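Long-range contact in UDP-N-acetylglucosamine 3-dehydrogenase (Acidithiobacillus ferrooxidans, PDB 7BVJ), which catalyses the NAD(+)-dependent oxidation of the glucosamine 3-position of UDP-N-acetylglucosamine to a ketone, a step in making the diamino sugar of lipid A: residues A19-F32 / A43-L57. Numbering follows the deposited sequence.
Sequences AQKYAAISQLAGVF and AAELRCRAFPSVDAL. With NAD (nicotinamide-adenine-dinucleotide), chain E.
Gly30 and Val31 pair in parallel with Arg49 and Ala50 through three backbone hydrogen bonds: Arg49 N to Ala29 O, Val31 N to Arg49 O, and Phe51 N to Val31 O, the last nearly straight (2.9 Å, 178°). With no side chain, Gly30 lets Arg49 O and the edge of the Phe51 ring come close to its CA, Phe51 CE2 at 3.7 Å. Leu57 CA lies over one face of the Phe51 ring; on the opposite face Arg49 NE sits toward the rim, and Phe51 CE1 lies over the guanidinium centre.

Helices 13-25 and 36-46 meet where Leu46 pushes CD1 tightly against Ala19 CB (3.4 Å). Leu28, on strand 27-32, sends CD2 to Cys48 SG (3.8 Å) in the turn between helix 36-46 and strand 49-50. The one polar side-chain bond across the segments runs from Gln20 NE2 to Glu45 OE2 (3.1 Å), the amide and carboxylate planes 60° apart; Arg16 forms a salt bridge with the same oxygen.

Phe32, with CG anti to its own N (chi1 173°), turns one ring face to the start of helix 54-59, Val54 N lying 3.5 Å above the plane over its centre and Phe51 O at the edge. Its CE2 approaches the adenine C2A of NAD (3.7 Å). A serine here would probably leave the adenine without this neighbour and open a gap beside Val54. Strand 27-32, helix 36-46 and strand 49-50 form the beta-alpha-beta unit at the sheet edge of the NAD-binding Rossmann fold.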
loop_
_atom_site.group_PDB
_atom_site.type_symbol
_atom_site.label_atom_id
_atom_site.label_comp_id
_atom_site.label_asym_id
_atom_site.label_seq_id
_atom_site.Cartn_x
_atom_site.Cartn_y
_atom_site.Cartn_z
ATOM N N ALA A 19 -11.780 -10.122 4.665
ATOM C CA ALA A 19 -12.479 -11.209 5.351
ATOM C C ALA A 19 -12.617 -12.442 4.458
ATOM O O ALA A 19 -12.445 -13.581 4.924
ATOM C CB ALA A 19 -13.853 -10.730 5.830
ATOM N N GLN A 20 -12.923 -12.234 3.169
ATOM C CA GLN A 20 -13.000 -13.359 2.234
ATOM C C GLN A 20 -11.674 -14.108 2.173
ATOM O O GLN A 20 -11.647 -15.349 2.205
ATOM C CB GLN A 20 -13.397 -12.881 0.832
ATOM C CG GLN A 20 -14.776 -12.225 0.733
ATOM C CD GLN A 20 -15.133 -11.765 -0.675
ATOM O OE1 GLN A 20 -14.278 -11.711 -1.568
ATOM N NE2 GLN A 20 -16.403 -11.434 -0.882
ATOM N N LYS A 21 -10.561 -13.367 2.096
ATOM C CA LYS A 21 -9.251 -14.026 2.031
ATOM C C LYS A 21 -8.988 -14.843 3.292
ATOM O O LYS A 21 -8.582 -16.019 3.224
ATOM C CB LYS A 21 -8.129 -12.995 1.824
ATOM C CG LYS A 21 -8.284 -12.073 0.628
ATOM C CD LYS A 21 -9.032 -12.748 -0.515
ATOM C CE LYS A 21 -8.601 -12.211 -1.857
ATOM N NZ LYS A 21 -9.543 -11.198 -2.382
ATOM N N TYR A 22 -9.202 -14.230 4.462
ATOM C CA TYR A 22 -8.933 -14.951 5.702
ATOM C C TYR A 22 -9.778 -16.209 5.793
ATOM O O TYR A 22 -9.303 -17.250 6.264
ATOM C CB TYR A 22 -9.190 -14.067 6.915
ATOM C CG TYR A 22 -8.102 -13.058 7.251
ATOM C CD1 TYR A 22 -6.868 -13.466 7.746
ATOM C CD2 TYR A 22 -8.343 -11.697 7.136
ATOM C CE1 TYR A 22 -5.894 -12.544 8.089
ATOM C CE2 TYR A 22 -7.372 -10.769 7.462
ATOM C CZ TYR A 22 -6.152 -11.198 7.941
ATOM O OH TYR A 22 -5.185 -10.275 8.261
ATOM N N ALA A 23 -11.033 -16.138 5.346
ATOM C CA ALA A 23 -11.888 -17.322 5.380
ATOM C C ALA A 23 -11.356 -18.418 4.470
ATOM O O ALA A 23 -11.505 -19.610 4.779
ATOM C CB ALA A 23 -13.317 -16.960 4.980
ATOM N N ALA A 24 -10.731 -18.037 3.352
ATOM C CA ALA A 24 -10.189 -19.061 2.467
ATOM C C ALA A 24 -8.894 -19.687 2.992
ATOM O O ALA A 24 -8.629 -20.861 2.710
ATOM C CB ALA A 24 -9.954 -18.485 1.070
ATOM N N ILE A 25 -8.060 -18.958 3.733
ATOM C CA ILE A 25 -6.723 -19.471 4.027
ATOM C C ILE A 25 -6.440 -19.672 5.510
ATOM O O ILE A 25 -5.302 -19.997 5.867
ATOM C CB ILE A 25 -5.640 -18.568 3.414
ATOM C CG1 ILE A 25 -5.516 -17.285 4.235
ATOM C CG2 ILE A 25 -5.951 -18.298 1.957
ATOM C CD1 ILE A 25 -4.526 -16.342 3.651
ATOM N N SER A 26 -7.416 -19.486 6.389
ATOM C CA SER A 26 -7.183 -19.581 7.830
ATOM C C SER A 26 -8.514 -19.893 8.492
ATOM O O SER A 26 -9.501 -20.193 7.814
ATOM C CB SER A 26 -6.556 -18.294 8.389
ATOM O OG SER A 26 -7.469 -17.185 8.348
ATOM N N GLN A 27 -8.542 -19.805 9.822
ATOM C CA GLN A 27 -9.743 -20.087 10.612
ATOM C C GLN A 27 -10.352 -18.744 11.013
ATOM O O GLN A 27 -10.050 -18.183 12.073
ATOM C CB GLN A 27 -9.407 -20.957 11.818
ATOM C CG GLN A 27 -9.073 -22.407 11.458
ATOM C CD GLN A 27 -7.672 -22.561 10.875
ATOM O OE1 GLN A 27 -6.682 -22.231 11.523
ATOM N NE2 GLN A 27 -7.588 -23.062 9.645
ATOM N N LEU A 28 -11.191 -18.210 10.135
ATOM C CA LEU A 28 -11.820 -16.911 10.371
ATOM C C LEU A 28 -12.856 -17.047 11.478
ATOM O O LEU A 28 -13.906 -17.656 11.273
ATOM C CB LEU A 28 -12.464 -16.396 9.089
ATOM C CG LEU A 28 -13.196 -15.037 9.132
ATOM C CD1 LEU A 28 -12.253 -13.858 9.320
ATOM C CD2 LEU A 28 -14.050 -14.824 7.881
ATOM N N ALA A 29 -12.556 -16.502 12.659
ATOM C CA ALA A 29 -13.561 -16.447 13.712
ATOM C C ALA A 29 -14.714 -15.531 13.319
ATOM O O ALA A 29 -15.883 -15.872 13.529
ATOM C CB ALA A 29 -12.932 -15.973 15.022
ATOM N N GLY A 30 -14.414 -14.369 12.746
ATOM C CA GLY A 30 -15.480 -13.466 12.352
ATOM C C GLY A 30 -14.985 -12.033 12.211
ATOM O O GLY A 30 -13.794 -11.778 12.035
ATOM N N VAL A 31 -15.944 -11.111 12.302
ATOM C CA VAL A 31 -15.756 -9.725 11.913
ATOM C C VAL A 31 -16.441 -8.813 12.928
ATOM O O VAL A 31 -17.352 -9.220 13.657
ATOM C CB VAL A 31 -16.312 -9.484 10.490
ATOM C CG1 VAL A 31 -15.472 -10.240 9.436
ATOM C CG2 VAL A 31 -17.756 -9.938 10.419
ATOM N N PHE A 32 -15.957 -7.575 12.999
ATOM C CA PHE A 32 -16.595 -6.527 13.775
ATOM C C PHE A 32 -16.617 -5.254 12.947
ATOM O O PHE A 32 -15.627 -4.907 12.299
ATOM C CB PHE A 32 -15.884 -6.231 15.110
ATOM C CG PHE A 32 -16.454 -5.020 15.829
ATOM C CD1 PHE A 32 -17.626 -5.132 16.574
ATOM C CD2 PHE A 32 -15.857 -3.768 15.704
ATOM C CE1 PHE A 32 -18.183 -4.023 17.208
ATOM C CE2 PHE A 32 -16.410 -2.643 16.334
ATOM C CZ PHE A 32 -17.572 -2.781 17.098
ATOM N N ALA A 43 -20.805 -11.539 7.907
ATOM C CA ALA A 43 -20.756 -12.824 8.595
ATOM C C ALA A 43 -21.681 -13.843 7.934
ATOM O O ALA A 43 -21.299 -15.000 7.748
ATOM C CB ALA A 43 -21.111 -12.641 10.064
ATOM N N ALA A 44 -22.898 -13.435 7.565
ATOM C CA ALA A 44 -23.807 -14.343 6.869
ATOM C C ALA A 44 -23.196 -14.845 5.569
ATOM O O ALA A 44 -23.332 -16.020 5.219
ATOM C CB ALA A 44 -25.132 -13.632 6.589
ATOM N N GLU A 45 -22.519 -13.968 4.840
ATOM C CA GLU A 45 -21.982 -14.362 3.547
ATOM C C GLU A 45 -20.774 -15.283 3.706
ATOM O O GLU A 45 -20.587 -16.216 2.913
ATOM C CB GLU A 45 -21.652 -13.101 2.754
ATOM C CG GLU A 45 -20.751 -13.278 1.543
ATOM C CD GLU A 45 -20.163 -11.949 1.098
ATOM O OE1 GLU A 45 -20.922 -10.966 1.039
ATOM O OE2 GLU A 45 -18.943 -11.886 0.828
ATOM N N LEU A 46 -19.959 -15.068 4.740
ATOM C CA LEU A 46 -18.772 -15.889 4.926
ATOM C C LEU A 46 -18.963 -17.005 5.938
ATOM O O LEU A 46 -18.040 -17.801 6.134
ATOM C CB LEU A 46 -17.587 -15.018 5.343
ATOM C CG LEU A 46 -17.228 -13.933 4.329
ATOM C CD1 LEU A 46 -16.035 -13.147 4.794
ATOM C CD2 LEU A 46 -16.942 -14.580 2.998
ATOM N N ARG A 47 -20.128 -17.079 6.580
ATOM C CA ARG A 47 -20.434 -18.122 7.564
ATOM C C ARG A 47 -19.479 -18.066 8.750
ATOM O O ARG A 47 -19.067 -19.090 9.292
ATOM C CB ARG A 47 -20.431 -19.514 6.924
ATOM C CG ARG A 47 -21.404 -19.655 5.756
ATOM C CD ARG A 47 -20.991 -20.773 4.803
ATOM N NE ARG A 47 -21.472 -22.090 5.229
ATOM C CZ ARG A 47 -20.688 -23.089 5.632
ATOM N NH1 ARG A 47 -19.372 -22.929 5.676
ATOM N NH2 ARG A 47 -21.221 -24.249 5.997
ATOM N N CYS A 48 -19.119 -16.864 9.149
ATOM C CA CYS A 48 -18.394 -16.607 10.382
ATOM C C CYS A 48 -19.313 -15.868 11.343
ATOM O O CYS A 48 -20.477 -15.617 11.036
ATOM C CB CYS A 48 -17.127 -15.808 10.083
ATOM S SG CYS A 48 -17.465 -14.177 9.397
ATOM N N ARG A 49 -18.774 -15.502 12.504
ATOM C CA ARG A 49 -19.521 -14.732 13.491
ATOM C C ARG A 49 -19.533 -13.251 13.132
ATOM O O ARG A 49 -18.614 -12.740 12.494
ATOM C CB ARG A 49 -18.902 -14.891 14.882
ATOM C CG ARG A 49 -19.696 -15.764 15.849
ATOM C CD ARG A 49 -19.008 -15.871 17.213
ATOM N NE ARG A 49 -19.525 -14.902 18.178
ATOM C CZ ARG A 49 -19.151 -14.841 19.454
ATOM N NH1 ARG A 49 -18.235 -15.681 19.915
ATOM N NH2 ARG A 49 -19.671 -13.925 20.262
ATOM N N ALA A 50 -20.587 -12.560 13.550
ATOM C CA ALA A 50 -20.579 -11.109 13.665
ATOM C C ALA A 50 -20.469 -10.791 15.149
ATOM O O ALA A 50 -21.379 -11.115 15.919
ATOM C CB ALA A 50 -21.840 -10.488 13.061
ATOM N N PHE A 51 -19.337 -10.159 15.558
ATOM C CA PHE A 51 -19.151 -10.004 16.992
ATOM C C PHE A 51 -19.854 -8.750 17.513
ATOM O O PHE A 51 -19.975 -7.744 16.798
ATOM C CB PHE A 51 -17.668 -9.932 17.333
ATOM C CG PHE A 51 -16.959 -11.271 17.285
ATOM C CD1 PHE A 51 -16.767 -12.011 18.439
ATOM C CD2 PHE A 51 -16.471 -11.771 16.082
ATOM C CE1 PHE A 51 -16.100 -13.252 18.399
ATOM C CE2 PHE A 51 -15.792 -12.994 16.030
ATOM C CZ PHE A 51 -15.612 -13.736 17.191
ATOM N N PRO A 52 -20.324 -8.788 18.763
ATOM C CA PRO A 52 -21.009 -7.621 19.328
ATOM C C PRO A 52 -20.076 -6.516 19.788
ATOM O O PRO A 52 -20.568 -5.441 20.141
ATOM C CB PRO A 52 -21.763 -8.215 20.518
ATOM C CG PRO A 52 -20.877 -9.338 20.961
ATOM C CD PRO A 52 -20.325 -9.932 19.696
ATOM N N SER A 53 -18.765 -6.738 19.815
ATOM C CA SER A 53 -17.823 -5.690 20.201
ATOM C C SER A 53 -16.448 -6.057 19.660
ATOM O O SER A 53 -16.185 -7.218 19.333
ATOM C CB SER A 53 -17.759 -5.503 21.721
ATOM O OG SER A 53 -17.127 -6.618 22.330
ATOM N N VAL A 54 -15.575 -5.047 19.564
ATOM C CA VAL A 54 -14.200 -5.308 19.141
ATOM C C VAL A 54 -13.509 -6.234 20.135
ATOM O O VAL A 54 -12.720 -7.111 19.747
ATOM C CB VAL A 54 -13.421 -3.992 18.946
ATOM C CG1 VAL A 54 -13.267 -3.247 20.246
ATOM C CG2 VAL A 54 -12.047 -4.275 18.362
ATOM N N ASP A 55 -13.819 -6.085 21.431
ATOM C CA ASP A 55 -13.100 -6.847 22.450
ATOM C C ASP A 55 -13.408 -8.336 22.353
ATOM O O ASP A 55 -12.522 -9.170 22.562
ATOM C CB ASP A 55 -13.426 -6.309 23.846
ATOM C CG ASP A 55 -13.039 -4.849 24.008
ATOM O OD1 ASP A 55 -13.801 -4.111 24.668
ATOM O OD2 ASP A 55 -11.984 -4.433 23.462
ATOM N N ALA A 56 -14.649 -8.685 22.004
ATOM C CA ALA A 56 -15.023 -10.092 21.910
ATOM C C ALA A 56 -14.440 -10.736 20.664
ATOM O O ALA A 56 -14.105 -11.930 20.672
ATOM C CB ALA A 56 -16.544 -10.241 21.930
ATOM N N LEU A 57 -14.334 -9.972 19.572
ATOM C CA LEU A 57 -13.512 -10.411 18.450
ATOM C C LEU A 57 -12.093 -10.716 18.917
ATOM O O LEU A 57 -11.579 -11.812 18.704
ATOM C CB LEU A 57 -13.502 -9.348 17.346
ATOM C CG LEU A 57 -12.752 -9.728 16.056
ATOM C CD1 LEU A 57 -13.393 -9.051 14.839
ATOM C CD2 LEU A 57 -11.298 -9.361 16.140
HETATM P PA NAD E . -15.437 2.109 3.965
HETATM O O1A NAD E . -15.895 3.202 4.865
HETATM O O2A NAD E . -16.173 1.385 2.867
HETATM O O5B NAD E . -15.272 0.832 5.149
HETATM C C5B NAD E . -15.157 1.448 6.410
HETATM C C4B NAD E . -15.729 0.511 7.479
HETATM O O4B NAD E . -15.186 0.829 8.737
HETATM C C3B NAD E . -17.236 0.802 7.540
HETATM O O3B NAD E . -17.810 -0.451 7.443
HETATM C C2B NAD E . -17.426 1.423 8.934
HETATM O O2B NAD E . -18.654 1.017 9.532
HETATM C C1B NAD E . -16.266 0.754 9.672
HETATM N N9A NAD E . -15.793 1.488 10.839
HETATM C C8A NAD E . -15.615 2.838 11.047
HETATM N N7A NAD E . -15.119 3.121 12.249
HETATM C C5A NAD E . -14.958 1.898 12.862
HETATM C C6A NAD E . -14.478 1.527 14.145
HETATM N N6A NAD E . -14.067 2.498 15.034
HETATM N N1A NAD E . -14.432 0.210 14.495
HETATM C C2A NAD E . -14.870 -0.696 13.556
HETATM N N3A NAD E . -15.341 -0.490 12.307
HETATM C C4A NAD E . -15.376 0.846 11.997
HETATM O O3 NAD E . -14.013 2.360 3.233
HETATM P PN NAD E . -13.168 1.126 2.659
HETATM O O1N NAD E . -13.282 -0.270 3.216
HETATM O O2N NAD E . -12.994 1.581 1.250
HETATM O O5D NAD E . -11.487 1.478 3.181
#